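Local coordinates for sensor protein kinase HptS (PDB 6LKI) that is a sensor histidine kinase of a two-component system, whose extracellular region probably takes part in sensing sugar phosphate through a partner binding protein, at residues B[30-38]-B[91-99]. Numbering follows the deposited sequence.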
# COMPACT_ATOMS: atom_id res chain seq x y z
N SER B 30 21.90 11.17 -12.48
CA SER B 30 21.45 10.50 -13.69
C SER B 30 19.96 10.16 -13.61
O SER B 30 19.24 10.26 -14.61
CB SER B 30 22.28 9.25 -13.95
OG SER B 30 22.09 8.29 -12.92
N PHE B 31 19.50 9.75 -12.43
CA PHE B 31 18.09 9.39 -12.28
C PHE B 31 17.18 10.60 -12.48
O PHE B 31 16.09 10.48 -13.05
CB PHE B 31 17.85 8.76 -10.91
CG PHE B 31 18.36 7.35 -10.79
CD1 PHE B 31 18.64 6.60 -11.92
CD2 PHE B 31 18.57 6.78 -9.54
CE1 PHE B 31 19.11 5.31 -11.81
CE2 PHE B 31 19.04 5.48 -9.43
CZ PHE B 31 19.31 4.75 -10.57
N GLN B 32 17.62 11.78 -12.02
CA GLN B 32 16.83 12.99 -12.21
C GLN B 32 16.68 13.37 -13.67
O GLN B 32 15.82 14.20 -13.99
CB GLN B 32 17.46 14.15 -11.43
CG GLN B 32 17.54 13.91 -9.93
CD GLN B 32 18.12 15.09 -9.18
OE1 GLN B 32 17.61 16.21 -9.27
NE2 GLN B 32 19.19 14.85 -8.43
N GLU B 33 17.47 12.78 -14.56
CA GLU B 33 17.37 13.01 -16.00
C GLU B 33 16.53 11.96 -16.71
O GLU B 33 16.28 12.09 -17.91
CB GLU B 33 18.76 13.06 -16.63
CG GLU B 33 19.59 14.26 -16.23
CD GLU B 33 19.01 15.57 -16.73
OE1 GLU B 33 18.86 16.51 -15.93
OE2 GLU B 33 18.69 15.65 -17.94
N LEU B 34 16.08 10.92 -16.00
CA LEU B 34 15.40 9.79 -16.61
C LEU B 34 13.90 9.89 -16.36
O LEU B 34 13.46 9.92 -15.20
CB LEU B 34 15.96 8.47 -16.07
CG LEU B 34 17.41 8.18 -16.44
CD1 LEU B 34 17.92 6.93 -15.75
CD2 LEU B 34 17.56 8.06 -17.95
N ASP B 35 13.13 9.93 -17.44
CA ASP B 35 11.67 9.96 -17.39
C ASP B 35 11.16 8.54 -17.55
O ASP B 35 11.21 7.98 -18.65
CB ASP B 35 11.12 10.89 -18.47
CG ASP B 35 9.60 11.02 -18.45
OD1 ASP B 35 8.93 10.28 -17.69
OD2 ASP B 35 9.08 11.86 -19.20
N LEU B 36 10.64 7.96 -16.47
CA LEU B 36 10.22 6.56 -16.48
C LEU B 36 8.88 6.34 -17.17
O LEU B 36 8.38 5.21 -17.18
CB LEU B 36 10.18 6.01 -15.05
CG LEU B 36 11.54 5.97 -14.35
CD1 LEU B 36 11.49 5.10 -13.11
CD2 LEU B 36 12.63 5.49 -15.31
N THR B 37 8.28 7.38 -17.74
CA THR B 37 7.19 7.20 -18.70
C THR B 37 7.71 7.08 -20.13
O THR B 37 6.92 6.79 -21.04
CB THR B 37 6.19 8.36 -18.62
OG1 THR B 37 6.84 9.58 -18.99
CG2 THR B 37 5.64 8.48 -17.20
N ASN B 38 9.01 7.29 -20.33
CA ASN B 38 9.66 7.12 -21.62
C ASN B 38 10.35 5.77 -21.65
O ASN B 38 11.14 5.45 -20.75
CB ASN B 38 10.66 8.25 -21.86
CG ASN B 38 11.36 8.15 -23.20
OD1 ASN B 38 12.21 7.29 -23.40
ND2 ASN B 38 11.00 9.03 -24.12
N LEU B 91 13.79 7.81 -4.42
CA LEU B 91 14.57 8.34 -5.53
C LEU B 91 13.74 9.32 -6.35
O LEU B 91 12.57 9.05 -6.66
CB LEU B 91 15.08 7.21 -6.43
CG LEU B 91 15.87 6.10 -5.74
CD1 LEU B 91 16.18 4.98 -6.72
CD2 LEU B 91 17.15 6.65 -5.12
N LYS B 92 14.35 10.45 -6.70
CA LYS B 92 13.70 11.44 -7.55
C LYS B 92 14.12 11.20 -8.99
O LYS B 92 15.29 11.36 -9.35
CB LYS B 92 14.07 12.86 -7.10
CG LYS B 92 13.54 13.94 -8.04
CD LYS B 92 14.09 15.31 -7.68
CE LYS B 92 13.55 16.38 -8.63
NZ LYS B 92 13.88 16.08 -10.05
N PHE B 93 13.16 10.81 -9.83
CA PHE B 93 13.37 10.72 -11.26
C PHE B 93 12.84 11.99 -11.92
O PHE B 93 12.34 12.91 -11.27
CB PHE B 93 12.70 9.47 -11.82
CG PHE B 93 13.51 8.21 -11.64
CD1 PHE B 93 13.55 7.57 -10.42
CD2 PHE B 93 14.25 7.69 -12.69
CE1 PHE B 93 14.29 6.41 -10.25
CE2 PHE B 93 15.00 6.54 -12.53
CZ PHE B 93 15.02 5.90 -11.30
N LYS B 94 12.96 12.04 -13.25
CA LYS B 94 12.58 13.25 -13.98
C LYS B 94 11.08 13.51 -13.90
O LYS B 94 10.65 14.68 -13.87
CB LYS B 94 13.01 13.14 -15.44
CG LYS B 94 12.88 14.42 -16.25
CD LYS B 94 13.28 14.18 -17.69
CE LYS B 94 13.19 15.45 -18.51
NZ LYS B 94 14.14 16.49 -18.04
N ASN B 95 10.26 12.46 -13.84
CA ASN B 95 8.81 12.60 -13.91
C ASN B 95 8.12 12.50 -12.55
O ASN B 95 7.08 13.13 -12.36
CB ASN B 95 8.22 11.54 -14.84
CG ASN B 95 8.55 10.13 -14.39
OD1 ASN B 95 9.70 9.81 -14.09
ND2 ASN B 95 7.53 9.28 -14.33
N SER B 96 8.67 11.73 -11.62
CA SER B 96 8.01 11.48 -10.34
C SER B 96 9.03 10.86 -9.39
O SER B 96 10.18 10.61 -9.75
CB SER B 96 6.79 10.57 -10.51
OG SER B 96 6.13 10.36 -9.28
N THR B 97 8.59 10.62 -8.16
CA THR B 97 9.39 9.96 -7.15
C THR B 97 9.09 8.47 -7.15
O THR B 97 7.92 8.07 -7.20
CB THR B 97 9.12 10.56 -5.76
OG1 THR B 97 9.83 11.80 -5.63
CG2 THR B 97 9.57 9.61 -4.66
N TYR B 98 10.13 7.65 -7.11
CA TYR B 98 10.00 6.20 -7.09
C TYR B 98 10.70 5.63 -5.86
O TYR B 98 11.72 6.15 -5.41
CB TYR B 98 10.60 5.58 -8.36
CG TYR B 98 9.81 5.88 -9.62
CD1 TYR B 98 9.86 7.14 -10.21
CD2 TYR B 98 9.04 4.90 -10.23
CE1 TYR B 98 9.14 7.42 -11.36
CE2 TYR B 98 8.32 5.18 -11.38
CZ TYR B 98 8.37 6.43 -11.94
OH TYR B 98 7.66 6.71 -13.08
N MET B 99 10.12 4.56 -5.32
CA MET B 99 10.71 3.85 -4.19
C MET B 99 11.44 2.62 -4.71
O MET B 99 10.88 1.83 -5.48
CB MET B 99 9.63 3.43 -3.19
CG MET B 99 8.91 4.59 -2.51
SD MET B 99 10.02 5.70 -1.61
CE MET B 99 10.77 4.56 -0.46
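The ring of Phe-93 is clamped between Phe-31 and Leu-36. Phe-31 and Phe-93 point the same way and form an offset stack, with centroids 4.7 Å apart and planes at 22°. The offset puts Phe-93 CZ over a face of the Phe-31 ring, toward its rim, and Phe-31 CB over the centre of the Phe-93 ring. Leu-36 CD1 covers the opposite face of Phe-93, 3.8 Å from its centroid. Leu-36 CD1 also sits over the Tyr-98 ring, 3.5 Å from its centroid, so it is wedged between two aromatic faces. Leu-36 CB lies against the hydroxyl end of Tyr-98.

Residues 91-99 form the turn and flanking strand ends of a beta hairpin joining strands 84-92 and 97-106. These strands belong to one of two antiparallel sheets of order 2-1-4-3, consistent with tandem PAS-like domains. Residues 30-38 run from the end of the long helix 2-31 to helix 39-55, and Thr-45 of the latter touches both Leu-36 and Phe-93.

Two bonds tie this link to the hairpin. Lys-94 N donates to Leu-34 O at 2.9 Å, and that oxygen also lies at the edge of the Phe-93 ring. Leu-36 N donates to Asn-95 OD1 at 3.2 Å, from well above the amide plane. Asn-95 CG lies between its backbone N and carbonyl carbon (chi1 59°), which turns the amide toward the link. Its ND2 donates in plane to Tyr-98 OH, which also bonds Gln-69. Asp-35 OD1 touches Asn-95 CB at 3.2 Å. The same oxygen accepts from Thr-37 N and Thr-37 OG1, both from one face of the carboxylate, the former closing an Asx turn.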